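Local coordinates for hypothetical protein (Parabacteroides merdae, PDB 4OO3) that is a putative oxidoreductase that probably binds a nicotinamide adenine dinucleotide through its Rossmann-fold domain, its substrate and reaction being unknown, at residues I155-Q160 against Q228-P233; M149-E154 against T220-D225; Q160-T165 against E364-E369; I183-V188 against H317-K322. All blocks are in the same frame, centred on the assembly; numbering follows the deposited sequence. Where two conformers were deposited one is given.

Interaction 1 of 4, residues I155-Q160 against Q228-P233; sequences ITTMLQ and QWEAFP
Q160 and E230 bring the two backbones nearest, with 6.8 Å between their CA atoms, and T157, one turn earlier, also touches E230. Segment 155-160 is helical throughout; in 228-233 the helix runs to A231 and F232 is the first residue to leave helical angles, although its N still bonds to Q228 O. The contact is therefore helix against helix, 155-164 and 220-231 packing side by side on one face of the mixed sheet of the C-terminal domain. E230 points toward the partner helix and carries most of the polar contact. Its extended chain delivers OE2 to T157, whose OG1 donates a hydrogen bond of 3.1 Å to E230 OE2, meeting the oxygen nearly along its C-O axis. The two side chains cross at about a right angle. Because T157 holds CG2 anti to its backbone N (OG1 at chi1 -82°), the methyl is turned to W229, and T157 CG2 lies 3.6 Å from W229 CZ3. M158 adds a looser touch at the rim of the indole: its CG sits near the ring plane, 4.3 Å from W229 CH2. Outside the pair, R161 engages the same indole by a cation-pi interaction and bonds to W229 O. The other carboxylate oxygen, E230 OE1, forms a salt bridge with K185 of the neighbouring sheet. The carboxylate is thus buried between two helices and a strand, with a hydroxyl on OE2 and an ammonium on OE1; this split probably stabilises its ionised form and limits rotation of the group.

Interaction 2 of 4, residues M149-E154 against T220-D225; sequences MTERNE and TTHLVD
D225 holds CG anti to its backbone N (chi1 -177°), which sends the carboxylate from helix 220-231 toward R152, and R152 answers with a chain extended from CG to NE, laying the side of its guanidinium against the acid. The grip is side-on and two-pronged. R152 NE donates to D225 OD2 over 2.9 Å, and R152 NH2 to D225 OD1 over 2.8 Å, the latter almost straight at 173°. Both oxygens use their syn lone pairs, and the two planes are 23° apart, nearly coplanar, the geometry of a bidentate salt bridge that fixes the carboxylate's rotation. M149, a selenomethionine bent at chi2 and chi3, packs against D225: SE lies 3.6 Å from D225 CB, and CE reaches T221 CG2 at 3.5 Å. The same SE approaches the H222 imidazole obliquely, 5.1 Å from its centroid, while E151 CG lies over one face of that ring. A water joins the segments, 2.6 Å from H222 ND1, and accepts from E151 N at 3.0 Å. K119 touches M149, T221 and H222, consistent with an active-site position, as in relatives. Segment 149-154 links strand 145-147, at the edge of the parallel Rossmann sheet, to helix 155-164, for which E154 is the N-cap. R152 NH1 pairs with E419 at the start of helix 419-439, K426 of that helix touches M149 and T221, and T150 packs on H395 of helix 395-412.

Interaction 3 of 4, residues Q160-T165 against E364-E369; sequences QRELST and EKVSAE
E162 and K365 approach from opposite directions across a roughly antiparallel helix pair that belongs to the C-terminal oxidoreductase domain. The short axes run 147° apart and approach to 11.2 Å, a wide spacing bridged by side chains, with E162 and V366 nearest in the backbone. E162 points toward helix 352-369 and bends at chi2 (-74°), presenting its carboxylate to the lysine. K365 is bent at chi2 and chi4, and its NZ lies 2.9 Å from E162 OE1 and 3.3 Å from E162 OE2; both hydrogen bonds of this salt bridge are weak. E369 crosses E162 at about a right angle, and with E369 OE1 4.2 Å from E162 OE2 the two acids form a like-charge pair that the lysine probably moderates. Where helix 155-164 ends, E162 O accepts from T165 N; T165 OG1 comes in from the same face of the carbonyl plane, at a distance from E162 O too short to be trusted. Beside the charges, L163 and V366 cross at about a right angle. Both are buried, L163 also resting on L328, L342 and V344 of the sheet, and V366 on I166, and they touch by methyl groups, L163 CD2 lying 3.9 Å from V366 CG2.

Interaction 4 of 4, residues I183-V188 against H317-K322; sequences IVKESV and HFSVMK
K185 and S319 stand as a pair across the two strands, and the ammonium of K185 passes beyond S319 to its main partner, E230 of helix 220-231, in a salt bridge. K185 NZ also donates to a water at 2.7 Å, which returns a weak bond to V320 O. At the other end, S187 OG and H317 ND1 share a hydrogen bond of 2.9 Å, either being able to donate; the hydroxyl lies at the imidazole edge, near the ring plane. H317 holds CG anti to its backbone N (chi1 -176°), bringing ND1 beside the serine. The backbones form an antiparallel ladder with axes 175° apart. V184 and V320 exchange bonds in both directions, V184 N to V320 O and V320 N to V184 O each spanning 2.9 Å, and E186 with F318 forms the next hydrogen-bonded pair. These are central strands of the mixed sheet in the C-terminal domain: 183-190 is flanked on its other side by parallel strand 297-306, and 316-322 by antiparallel 326-332. I183, K185, S187, H317, S319 and M321 face helices 155-164 and 220-231, where L223 touches S187 and H317. On this face I183 CG1 packs 4.2 Å from M321 CB.

Helix 155-164 carries interactions 1 and 3, which share Q160 and have centres 10 Å apart; helix 220-231 carries interactions 1 and 2, also 10 Å apart. Interaction 4 lies in the mixed sheet beneath both helices, 12 Å from interactions 1 and 2, and is joined to interaction 1 by the salt bridge between E230 and K185. Along the chain, 149-165 comes first, then 183-188, 220-233, 317-322 and finally 364-369, making every contact long-range. Interactions 2 and 3 do not touch, their nearest atoms being about 7 Å apart. Together the contacts join the end of the Rossmann sheet to the helices and mixed sheet of the C-terminal domain.

Interaction 1 of 4, residues I155-Q160 against Q228-P233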
loop_
_atom_site.group_PDB
_atom_site.type_symbol
_atom_site.label_atom_id
_atom_site.label_comp_id
_atom_site.label_asym_id
_atom_site.label_seq_id
_atom_site.Cartn_x
_atom_site.Cartn_y
_atom_site.Cartn_z
ATOM N N ILE A 155 -12.653 5.379 1.133
ATOM C CA ILE A 155 -13.774 6.155 0.590
ATOM C C ILE A 155 -13.404 7.527 0.002
ATOM O O ILE A 155 -13.877 7.865 -1.080
ATOM C CB ILE A 155 -14.938 6.274 1.621
ATOM C CG1 ILE A 155 -16.157 6.981 1.015
ATOM C CG2 ILE A 155 -14.486 6.992 2.886
ATOM C CD1 ILE A 155 -16.728 6.304 -0.212
ATOM N N THR A 156 -12.575 8.316 0.695
ATOM C CA THR A 156 -12.184 9.635 0.168
ATOM C C THR A 156 -11.411 9.496 -1.133
ATOM O O THR A 156 -11.597 10.286 -2.057
ATOM C CB THR A 156 -11.361 10.488 1.160
ATOM O OG1 THR A 156 -10.129 9.827 1.489
ATOM C CG2 THR A 156 -12.162 10.776 2.428
ATOM N N THR A 157 -10.553 8.485 -1.205
ATOM C CA THR A 157 -9.829 8.186 -2.430
ATOM C C THR A 157 -10.790 7.876 -3.578
ATOM O O THR A 157 -10.623 8.401 -4.682
ATOM C CB THR A 157 -8.824 7.038 -2.214
ATOM O OG1 THR A 157 -7.634 7.572 -1.630
ATOM C CG2 THR A 157 -8.458 6.346 -3.516
HETATM N N MSE A 158 -11.805 7.056 -3.307
HETATM C CA MSE A 158 -12.767 6.666 -4.335
HETATM C C MSE A 158 -13.545 7.861 -4.803
HETATM O O MSE A 158 -13.866 7.965 -5.986
HETATM C CB MSE A 158 -13.735 5.588 -3.844
HETATM C CG MSE A 158 -12.995 4.272 -3.656
HETATM SE SE MSE A 158 -14.177 2.930 -2.837
HETATM C CE MSE A 158 -15.131 2.424 -4.475
ATOM N N LEU A 159 -13.854 8.781 -3.892
ATOM C CA LEU A 159 -14.622 9.972 -4.270
ATOM C C LEU A 159 -13.762 10.965 -5.048
ATOM O O LEU A 159 -14.247 11.654 -5.942
ATOM C CB LEU A 159 -15.257 10.629 -3.037
ATOM C CG LEU A 159 -16.405 9.823 -2.424
ATOM C CD1 LEU A 159 -16.819 10.363 -1.066
ATOM C CD2 LEU A 159 -17.599 9.793 -3.363
ATOM N N GLN A 160 -12.482 11.018 -4.710
ATOM C CA GLN A 160 -11.534 11.872 -5.404
ATOM C C GLN A 160 -11.437 11.433 -6.867
ATOM O O GLN A 160 -11.581 12.246 -7.779
ATOM C CB GLN A 160 -10.168 11.796 -4.725
ATOM C CG GLN A 160 -9.495 13.137 -4.530
ATOM C CD GLN A 160 -8.086 13.002 -4.002
ATOM O OE1 GLN A 160 -7.605 11.900 -3.754
ATOM N NE2 GLN A 160 -7.415 14.124 -3.833
ATOM N N GLN A 228 -1.520 7.422 -10.039
ATOM C CA GLN A 228 -1.914 6.674 -11.245
ATOM C C GLN A 228 -3.413 6.354 -11.257
ATOM O O GLN A 228 -4.113 6.609 -12.231
ATOM C CB GLN A 228 -1.132 5.356 -11.341
ATOM C CG GLN A 228 0.371 5.523 -11.514
ATOM C CD GLN A 228 1.124 4.200 -11.599
ATOM O OE1 GLN A 228 0.576 3.113 -11.331
ATOM N NE2 GLN A 228 2.395 4.286 -11.967
ATOM N N TRP A 229 -3.888 5.789 -10.154
ATOM C CA TRP A 229 -5.237 5.247 -10.076
ATOM C C TRP A 229 -6.325 6.334 -10.003
ATOM O O TRP A 229 -7.380 6.219 -10.638
ATOM C CB TRP A 229 -5.314 4.303 -8.875
ATOM C CG TRP A 229 -6.521 3.463 -8.834
ATOM C CD1 TRP A 229 -6.755 2.311 -9.539
ATOM C CD2 TRP A 229 -7.675 3.689 -8.039
ATOM N NE1 TRP A 229 -7.992 1.811 -9.227
ATOM C CE2 TRP A 229 -8.581 2.643 -8.311
ATOM C CE3 TRP A 229 -8.038 4.679 -7.123
ATOM C CZ2 TRP A 229 -9.824 2.564 -7.699
ATOM C CZ3 TRP A 229 -9.272 4.596 -6.519
ATOM C CH2 TRP A 229 -10.150 3.546 -6.807
ATOM N N GLU A 230 -6.070 7.391 -9.240
ATOM C CA GLU A 230 -7.020 8.500 -9.139
ATOM C C GLU A 230 -6.983 9.430 -10.353
ATOM O O GLU A 230 -8.025 9.829 -10.863
ATOM C CB GLU A 230 -6.742 9.332 -7.894
ATOM C CG GLU A 230 -7.013 8.622 -6.582
ATOM C CD GLU A 230 -6.398 9.347 -5.401
ATOM O OE1 GLU A 230 -5.524 10.207 -5.609
ATOM O OE2 GLU A 230 -6.776 9.057 -4.257
ATOM N N ALA A 231 -5.782 9.777 -10.800
ATOM C CA ALA A 231 -5.598 10.862 -11.765
ATOM C C ALA A 231 -5.520 10.385 -13.207
ATOM O O ALA A 231 -5.674 11.187 -14.129
ATOM C CB ALA A 231 -4.363 11.672 -11.410
ATOM N N PHE A 232 -5.287 9.088 -13.404
ATOM C CA PHE A 232 -5.273 8.493 -14.746
ATOM C C PHE A 232 -6.057 7.176 -14.760
ATOM O O PHE A 232 -5.513 6.130 -15.131
ATOM C CB PHE A 232 -3.827 8.268 -15.216
ATOM C CG PHE A 232 -2.966 9.501 -15.150
ATOM C CD1 PHE A 232 -2.362 9.876 -13.962
ATOM C CD2 PHE A 232 -2.771 10.287 -16.276
ATOM C CE1 PHE A 232 -1.576 11.015 -13.892
ATOM C CE2 PHE A 232 -1.986 11.422 -16.219
ATOM C CZ PHE A 232 -1.388 11.789 -15.026
ATOM N N PRO A 233 -7.356 7.229 -14.392
ATOM C CA PRO A 233 -8.114 5.994 -14.178
ATOM C C PRO A 233 -8.050 5.036 -15.367
ATOM O O PRO A 233 -8.335 5.425 -16.491
ATOM C CB PRO A 233 -9.555 6.480 -13.959
ATOM C CG PRO A 233 -9.457 7.938 -13.665
ATOM C CD PRO A 233 -8.220 8.422 -14.353
#

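Interaction 2 of 4, residues M149-E154 against T220-D225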
loop_
_atom_site.group_PDB
_atom_site.type_symbol
_atom_site.label_atom_id
_atom_site.label_comp_id
_atom_site.label_asym_id
_atom_site.label_seq_id
_atom_site.Cartn_x
_atom_site.Cartn_y
_atom_site.Cartn_z
HETATM N N MSE A 149 -2.825 -3.111 -2.860
HETATM C CA MSE A 149 -3.058 -1.668 -2.815
HETATM C C MSE A 149 -4.379 -1.398 -2.120
HETATM O O MSE A 149 -5.418 -1.248 -2.756
HETATM C CB MSE A 149 -3.077 -1.091 -4.235
HETATM C CG MSE A 149 -1.768 -1.315 -4.984
HETATM SE SE MSE A 149 -0.346 -0.212 -4.190
HETATM C CE MSE A 149 0.665 -1.598 -3.247
ATOM N N THR A 150 -4.336 -1.315 -0.798
ATOM C CA THR A 150 -5.541 -1.136 0.012
ATOM C C THR A 150 -6.236 0.230 -0.146
ATOM O O THR A 150 -7.459 0.320 -0.051
ATOM C CB THR A 150 -5.210 -1.350 1.499
ATOM O OG1 THR A 150 -4.052 -0.580 1.846
ATOM C CG2 THR A 150 -4.929 -2.818 1.778
ATOM N N GLU A 151 -5.461 1.278 -0.410
ATOM C CA GLU A 151 -5.972 2.653 -0.355
ATOM C C GLU A 151 -6.901 2.996 -1.508
ATOM O O GLU A 151 -7.620 3.995 -1.452
ATOM C CB GLU A 151 -4.811 3.651 -0.296
ATOM C CG GLU A 151 -3.860 3.391 0.860
ATOM C CD GLU A 151 -4.601 3.158 2.167
ATOM O OE1 GLU A 151 -5.316 4.089 2.609
ATOM O OE2 GLU A 151 -4.486 2.045 2.735
ATOM N N ARG A 152 -6.891 2.161 -2.542
ATOM C CA ARG A 152 -7.869 2.248 -3.615
ATOM C C ARG A 152 -9.299 2.070 -3.122
ATOM O O ARG A 152 -10.246 2.517 -3.768
ATOM C CB ARG A 152 -7.606 1.151 -4.630
ATOM C CG ARG A 152 -6.284 1.268 -5.347
ATOM C CD ARG A 152 -6.187 0.157 -6.364
ATOM N NE ARG A 152 -4.922 0.175 -7.078
ATOM C CZ ARG A 152 -4.569 -0.737 -7.969
ATOM N NH1 ARG A 152 -5.377 -1.753 -8.238
ATOM N NH2 ARG A 152 -3.399 -0.643 -8.586
ATOM N N ASN A 153 -9.451 1.371 -2.001
ATOM C CA ASN A 153 -10.762 1.011 -1.483
ATOM C C ASN A 153 -11.262 1.969 -0.418
ATOM O O ASN A 153 -12.404 1.869 0.012
ATOM C CB ASN A 153 -10.702 -0.404 -0.929
ATOM C CG ASN A 153 -10.340 -1.423 -1.997
ATOM O OD1 ASN A 153 -10.799 -1.329 -3.129
ATOM N ND2 ASN A 153 -9.519 -2.398 -1.641
ATOM N N GLU A 154 -10.401 2.897 -0.004
ATOM C CA GLU A 154 -10.748 3.885 0.999
ATOM C C GLU A 154 -11.648 4.955 0.374
ATOM O O GLU A 154 -11.435 5.381 -0.763
ATOM C CB GLU A 154 -9.475 4.479 1.603
ATOM C CG GLU A 154 -9.710 5.478 2.720
ATOM C CD GLU A 154 -10.078 6.848 2.191
ATOM O OE1 GLU A 154 -9.442 7.289 1.202
ATOM O OE2 GLU A 154 -11.014 7.474 2.748
ATOM N N THR A 220 5.538 4.974 -0.070
ATOM C CA THR A 220 5.389 5.718 -1.336
ATOM C C THR A 220 4.722 4.867 -2.418
ATOM O O THR A 220 4.081 5.390 -3.335
ATOM C CB THR A 220 6.747 6.171 -1.916
ATOM O OG1 THR A 220 7.606 5.032 -2.053
ATOM C CG2 THR A 220 7.417 7.218 -1.028
ATOM N N THR A 221 4.921 3.559 -2.342
ATOM C CA THR A 221 4.235 2.625 -3.231
ATOM C C THR A 221 2.742 2.962 -3.283
ATOM O O THR A 221 2.200 3.191 -4.356
ATOM C CB THR A 221 4.478 1.176 -2.768
ATOM O OG1 THR A 221 5.874 0.887 -2.880
ATOM C CG2 THR A 221 3.706 0.168 -3.606
ATOM N N HIS A 222 2.100 3.035 -2.118
ATOM C CA HIS A 222 0.687 3.426 -2.038
ATOM C C HIS A 222 0.418 4.773 -2.712
ATOM O O HIS A 222 -0.579 4.922 -3.424
ATOM C CB HIS A 222 0.225 3.543 -0.587
ATOM C CG HIS A 222 0.198 2.250 0.160
ATOM N ND1 HIS A 222 -0.404 1.113 -0.333
ATOM C CD2 HIS A 222 0.674 1.923 1.385
ATOM C CE1 HIS A 222 -0.287 0.136 0.548
ATOM N NE2 HIS A 222 0.364 0.602 1.600
ATOM N N LEU A 223 1.283 5.759 -2.465
ATOM C CA LEU A 223 1.013 7.123 -2.931
ATOM C C LEU A 223 1.184 7.210 -4.438
ATOM O O LEU A 223 0.352 7.793 -5.124
ATOM C CB LEU A 223 1.889 8.153 -2.206
ATOM C CG LEU A 223 1.762 8.182 -0.680
ATOM C CD1 LEU A 223 2.625 9.291 -0.096
ATOM C CD2 LEU A 223 0.310 8.350 -0.240
ATOM N N VAL A 224 2.243 6.590 -4.946
ATOM C CA VAL A 224 2.497 6.536 -6.380
ATOM C C VAL A 224 1.353 5.823 -7.101
ATOM O O VAL A 224 0.909 6.274 -8.166
ATOM C CB VAL A 224 3.858 5.862 -6.679
ATOM C CG1 VAL A 224 3.970 5.444 -8.141
ATOM C CG2 VAL A 224 4.991 6.810 -6.319
ATOM N N ASP A 225 0.877 4.726 -6.510
ATOM C CA ASP A 225 -0.267 3.989 -7.035
ATOM C C ASP A 225 -1.514 4.852 -7.055
ATOM O O ASP A 225 -2.273 4.806 -8.010
ATOM C CB ASP A 225 -0.554 2.736 -6.206
ATOM C CG ASP A 225 -1.697 1.901 -6.786
ATOM O OD1 ASP A 225 -1.522 1.361 -7.896
ATOM O OD2 ASP A 225 -2.767 1.789 -6.140
HETATM O O HOH W 1 -2.719 1.210 -1.611
#

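Interaction 3 of 4, residues Q160-T165 against E364-E369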
loop_
_atom_site.group_PDB
_atom_site.type_symbol
_atom_site.label_atom_id
_atom_site.label_comp_id
_atom_site.label_asym_id
_atom_site.label_seq_id
_atom_site.Cartn_x
_atom_site.Cartn_y
_atom_site.Cartn_z
ATOM N N GLN A 160 -12.482 11.018 -4.710
ATOM C CA GLN A 160 -11.534 11.872 -5.404
ATOM C C GLN A 160 -11.437 11.433 -6.867
ATOM O O GLN A 160 -11.581 12.246 -7.779
ATOM C CB GLN A 160 -10.168 11.796 -4.725
ATOM C CG GLN A 160 -9.495 13.137 -4.530
ATOM C CD GLN A 160 -8.086 13.002 -4.002
ATOM O OE1 GLN A 160 -7.605 11.900 -3.754
ATOM N NE2 GLN A 160 -7.415 14.124 -3.833
ATOM N N ARG A 161 -11.214 10.138 -7.081
ATOM C CA ARG A 161 -11.209 9.550 -8.427
ATOM C C ARG A 161 -12.491 9.885 -9.193
ATOM O O ARG A 161 -12.428 10.299 -10.352
ATOM C CB ARG A 161 -11.032 8.028 -8.334
ATOM C CG ARG A 161 -11.055 7.255 -9.653
ATOM C CD ARG A 161 -10.613 5.822 -9.393
ATOM N NE ARG A 161 -11.064 4.853 -10.394
ATOM C CZ ARG A 161 -10.274 4.136 -11.201
ATOM N NH1 ARG A 161 -8.951 4.258 -11.184
ATOM N NH2 ARG A 161 -10.817 3.280 -12.050
ATOM N N GLU A 162 -13.640 9.706 -8.541
ATOM C CA GLU A 162 -14.937 9.950 -9.182
ATOM C C GLU A 162 -15.112 11.397 -9.593
ATOM O O GLU A 162 -15.473 11.676 -10.735
ATOM C CB GLU A 162 -16.105 9.527 -8.285
ATOM C CG GLU A 162 -16.874 8.329 -8.829
ATOM C CD GLU A 162 -17.744 8.680 -10.021
ATOM O OE1 GLU A 162 -18.407 9.740 -9.998
ATOM O OE2 GLU A 162 -17.775 7.889 -10.983
ATOM N N LEU A 163 -14.842 12.307 -8.657
ATOM C CA LEU A 163 -15.006 13.735 -8.897
ATOM C C LEU A 163 -14.060 14.265 -9.975
ATOM O O LEU A 163 -14.434 15.153 -10.744
ATOM C CB LEU A 163 -14.819 14.519 -7.597
ATOM C CG LEU A 163 -15.903 14.337 -6.528
ATOM C CD1 LEU A 163 -15.554 15.168 -5.304
ATOM C CD2 LEU A 163 -17.276 14.722 -7.047
ATOM N N SER A 164 -12.847 13.718 -10.029
ATOM C CA SER A 164 -11.841 14.151 -10.996
ATOM C C SER A 164 -12.215 13.805 -12.434
ATOM O O SER A 164 -11.735 14.448 -13.367
ATOM C CB SER A 164 -10.484 13.535 -10.667
ATOM O OG SER A 164 -10.438 12.151 -10.990
ATOM N N THR A 165 -13.059 12.786 -12.605
ATOM C CA THR A 165 -13.564 12.390 -13.923
ATOM C C THR A 165 -14.817 13.157 -14.368
ATOM O O THR A 165 -15.339 12.889 -15.448
ATOM C CB THR A 165 -13.904 10.890 -13.965
ATOM O OG1 THR A 165 -14.879 10.598 -12.961
ATOM C CG2 THR A 165 -12.663 10.042 -13.731
ATOM N N GLU A 364 -25.812 14.867 -8.024
ATOM C CA GLU A 364 -26.883 13.903 -8.261
ATOM C C GLU A 364 -26.298 12.578 -8.771
ATOM O O GLU A 364 -26.609 11.509 -8.248
ATOM C CB GLU A 364 -27.898 14.466 -9.257
ATOM C CG GLU A 364 -28.688 15.646 -8.711
ATOM C CD GLU A 364 -29.587 16.300 -9.746
ATOM O OE1 GLU A 364 -29.656 15.809 -10.894
ATOM O OE2 GLU A 364 -30.226 17.317 -9.402
ATOM N N LYS A 365 -25.436 12.671 -9.778
ATOM C CA LYS A 365 -24.736 11.508 -10.328
ATOM C C LYS A 365 -23.882 10.804 -9.255
ATOM O O LYS A 365 -23.891 9.579 -9.158
ATOM C CB LYS A 365 -23.911 11.938 -11.566
ATOM C CG LYS A 365 -22.532 11.306 -11.767
ATOM C CD LYS A 365 -22.588 9.856 -12.240
ATOM C CE LYS A 365 -21.332 9.467 -13.013
ATOM N NZ LYS A 365 -20.074 9.901 -12.340
ATOM N N VAL A 366 -23.178 11.588 -8.437
ATOM C CA VAL A 366 -22.292 11.056 -7.389
ATOM C C VAL A 366 -23.068 10.365 -6.259
ATOM O O VAL A 366 -22.620 9.357 -5.724
ATOM C CB VAL A 366 -21.398 12.176 -6.798
ATOM C CG1 VAL A 366 -20.546 11.658 -5.648
ATOM C CG2 VAL A 366 -20.511 12.771 -7.886
ATOM N N SER A 367 -24.220 10.923 -5.901
ATOM C CA SER A 367 -25.106 10.341 -4.886
ATOM C C SER A 367 -25.656 8.991 -5.318
ATOM O O SER A 367 -25.879 8.117 -4.486
ATOM C CB SER A 367 -26.285 11.277 -4.603
ATOM O OG SER A 367 -25.830 12.546 -4.183
ATOM N N ALA A 368 -25.894 8.838 -6.618
ATOM C CA ALA A 368 -26.298 7.551 -7.177
ATOM C C ALA A 368 -25.218 6.506 -6.905
ATOM O O ALA A 368 -25.515 5.421 -6.412
ATOM C CB ALA A 368 -26.561 7.672 -8.673
ATOM N N GLU A 369 -23.971 6.853 -7.209
ATOM C CA GLU A 369 -22.831 5.962 -6.985
ATOM C C GLU A 369 -22.641 5.682 -5.491
ATOM O O GLU A 369 -22.455 4.540 -5.091
ATOM C CB GLU A 369 -21.531 6.575 -7.526
ATOM C CG GLU A 369 -21.534 7.018 -8.983
ATOM C CD GLU A 369 -21.509 5.859 -9.953
ATOM O OE1 GLU A 369 -20.588 5.018 -9.850
ATOM O OE2 GLU A 369 -22.408 5.806 -10.820
#

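Interaction 4 of 4, residues I183-V188 against H317-K322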
loop_
_atom_site.group_PDB
_atom_site.type_symbol
_atom_site.label_atom_id
_atom_site.label_comp_id
_atom_site.label_asym_id
_atom_site.label_seq_id
_atom_site.Cartn_x
_atom_site.Cartn_y
_atom_site.Cartn_z
ATOM N N ILE A 183 -0.186 17.504 -8.565
ATOM C CA ILE A 183 -0.636 16.451 -7.669
ATOM C C ILE A 183 0.384 16.370 -6.542
ATOM O O ILE A 183 1.587 16.346 -6.794
ATOM C CB ILE A 183 -0.805 15.099 -8.402
ATOM C CG1 ILE A 183 -1.792 15.247 -9.568
ATOM C CG2 ILE A 183 -1.303 14.031 -7.441
ATOM C CD1 ILE A 183 -1.970 14.001 -10.413
ATOM N N VAL A 184 -0.107 16.375 -5.302
ATOM C CA VAL A 184 0.741 16.398 -4.112
ATOM C C VAL A 184 0.131 15.484 -3.049
ATOM O O VAL A 184 -1.030 15.659 -2.711
ATOM C CB VAL A 184 0.851 17.827 -3.539
ATOM C CG1 VAL A 184 1.672 17.832 -2.255
ATOM C CG2 VAL A 184 1.465 18.781 -4.563
ATOM N N LYS A 185 0.909 14.519 -2.539
ATOM C CA LYS A 185 0.476 13.617 -1.446
ATOM C C LYS A 185 1.554 13.469 -0.373
ATOM O O LYS A 185 2.676 13.046 -0.654
ATOM C CB LYS A 185 0.120 12.231 -1.978
ATOM C CG LYS A 185 -1.050 12.265 -2.935
ATOM C CD LYS A 185 -1.451 10.886 -3.428
ATOM C CE LYS A 185 -2.522 11.009 -4.500
ATOM N NZ LYS A 185 -3.809 11.525 -3.960
ATOM N N GLU A 186 1.202 13.821 0.857
ATOM C CA GLU A 186 2.161 13.848 1.952
ATOM C C GLU A 186 1.578 13.105 3.146
ATOM O O GLU A 186 0.478 13.419 3.596
ATOM C CB GLU A 186 2.484 15.294 2.325
ATOM C CG GLU A 186 3.195 16.066 1.218
ATOM C CD GLU A 186 3.311 17.554 1.505
ATOM O OE1 GLU A 186 2.293 18.182 1.886
ATOM O OE2 GLU A 186 4.423 18.102 1.328
ATOM N N SER A 187 2.311 12.111 3.641
ATOM C CA SER A 187 1.868 11.308 4.774
ATOM C C SER A 187 2.888 11.367 5.893
ATOM O O SER A 187 4.092 11.391 5.640
ATOM C CB SER A 187 1.667 9.852 4.358
ATOM O OG SER A 187 0.830 9.760 3.230
ATOM N N VAL A 188 2.391 11.399 7.126
ATOM C CA VAL A 188 3.218 11.242 8.316
ATOM C C VAL A 188 2.694 10.025 9.076
ATOM O O VAL A 188 1.559 10.037 9.565
ATOM C CB VAL A 188 3.154 12.481 9.222
ATOM C CG1 VAL A 188 4.094 12.328 10.411
ATOM C CG2 VAL A 188 3.489 13.737 8.426
ATOM N N HIS A 317 -2.366 13.106 6.898
ATOM C CA HIS A 317 -2.274 13.069 5.439
ATOM C C HIS A 317 -2.904 14.306 4.816
ATOM O O HIS A 317 -3.982 14.739 5.228
ATOM C CB HIS A 317 -2.941 11.814 4.865
ATOM C CG HIS A 317 -2.788 11.675 3.379
ATOM N ND1 HIS A 317 -1.673 11.116 2.796
ATOM C CD2 HIS A 317 -3.601 12.043 2.361
ATOM C CE1 HIS A 317 -1.808 11.138 1.482
ATOM N NE2 HIS A 317 -2.967 11.696 1.192
ATOM N N PHE A 318 -2.204 14.875 3.842
ATOM C CA PHE A 318 -2.699 16.014 3.064
ATOM C C PHE A 318 -2.396 15.761 1.607
ATOM O O PHE A 318 -1.298 15.313 1.273
ATOM C CB PHE A 318 -2.029 17.328 3.484
ATOM C CG PHE A 318 -2.210 18.460 2.490
ATOM C CD1 PHE A 318 -3.387 19.191 2.452
ATOM C CD2 PHE A 318 -1.197 18.794 1.599
ATOM C CE1 PHE A 318 -3.553 20.227 1.551
ATOM C CE2 PHE A 318 -1.358 19.826 0.696
ATOM C CZ PHE A 318 -2.537 20.546 0.677
ATOM N N SER A 319 -3.365 16.046 0.742
ATOM C CA SER A 319 -3.168 15.905 -0.692
ATOM C C SER A 319 -3.977 16.912 -1.490
ATOM O O SER A 319 -5.036 17.384 -1.046
ATOM C CB SER A 319 -3.517 14.491 -1.152
ATOM O OG SER A 319 -4.901 14.231 -1.018
ATOM N N VAL A 320 -3.464 17.230 -2.673
ATOM C CA VAL A 320 -4.151 18.095 -3.620
ATOM C C VAL A 320 -4.024 17.487 -5.004
ATOM O O VAL A 320 -2.968 16.962 -5.359
ATOM C CB VAL A 320 -3.522 19.498 -3.684
ATOM C CG1 VAL A 320 -4.456 20.465 -4.395
ATOM C CG2 VAL A 320 -3.193 20.004 -2.294
HETATM N N MSE A 321 -5.096 17.559 -5.782
HETATM C CA MSE A 321 -5.007 17.291 -7.217
HETATM C C MSE A 321 -5.709 18.438 -7.888
HETATM O O MSE A 321 -6.880 18.710 -7.628
HETATM C CB MSE A 321 -5.479 15.896 -7.630
HETATM C CG MSE A 321 -6.837 15.449 -7.123
HETATM SE SE MSE A 321 -7.133 13.583 -7.719
HETATM C CE MSE A 321 -7.366 13.913 -9.641
ATOM N N LYS A 322 -4.967 19.134 -8.745
ATOM C CA LYS A 322 -5.388 20.423 -9.267
ATOM C C LYS A 322 -5.983 20.272 -10.651
ATOM O O LYS A 322 -5.321 19.804 -11.570
ATOM C CB LYS A 322 -4.202 21.395 -9.289
ATOM C CG LYS A 322 -3.634 21.660 -7.901
ATOM C CD LYS A 322 -2.891 22.981 -7.813
ATOM C CE LYS A 322 -1.618 22.939 -8.633
ATOM N NZ LYS A 322 -0.572 23.868 -8.119
HETATM O O HOH W 2 -3.829 14.173 -4.640
#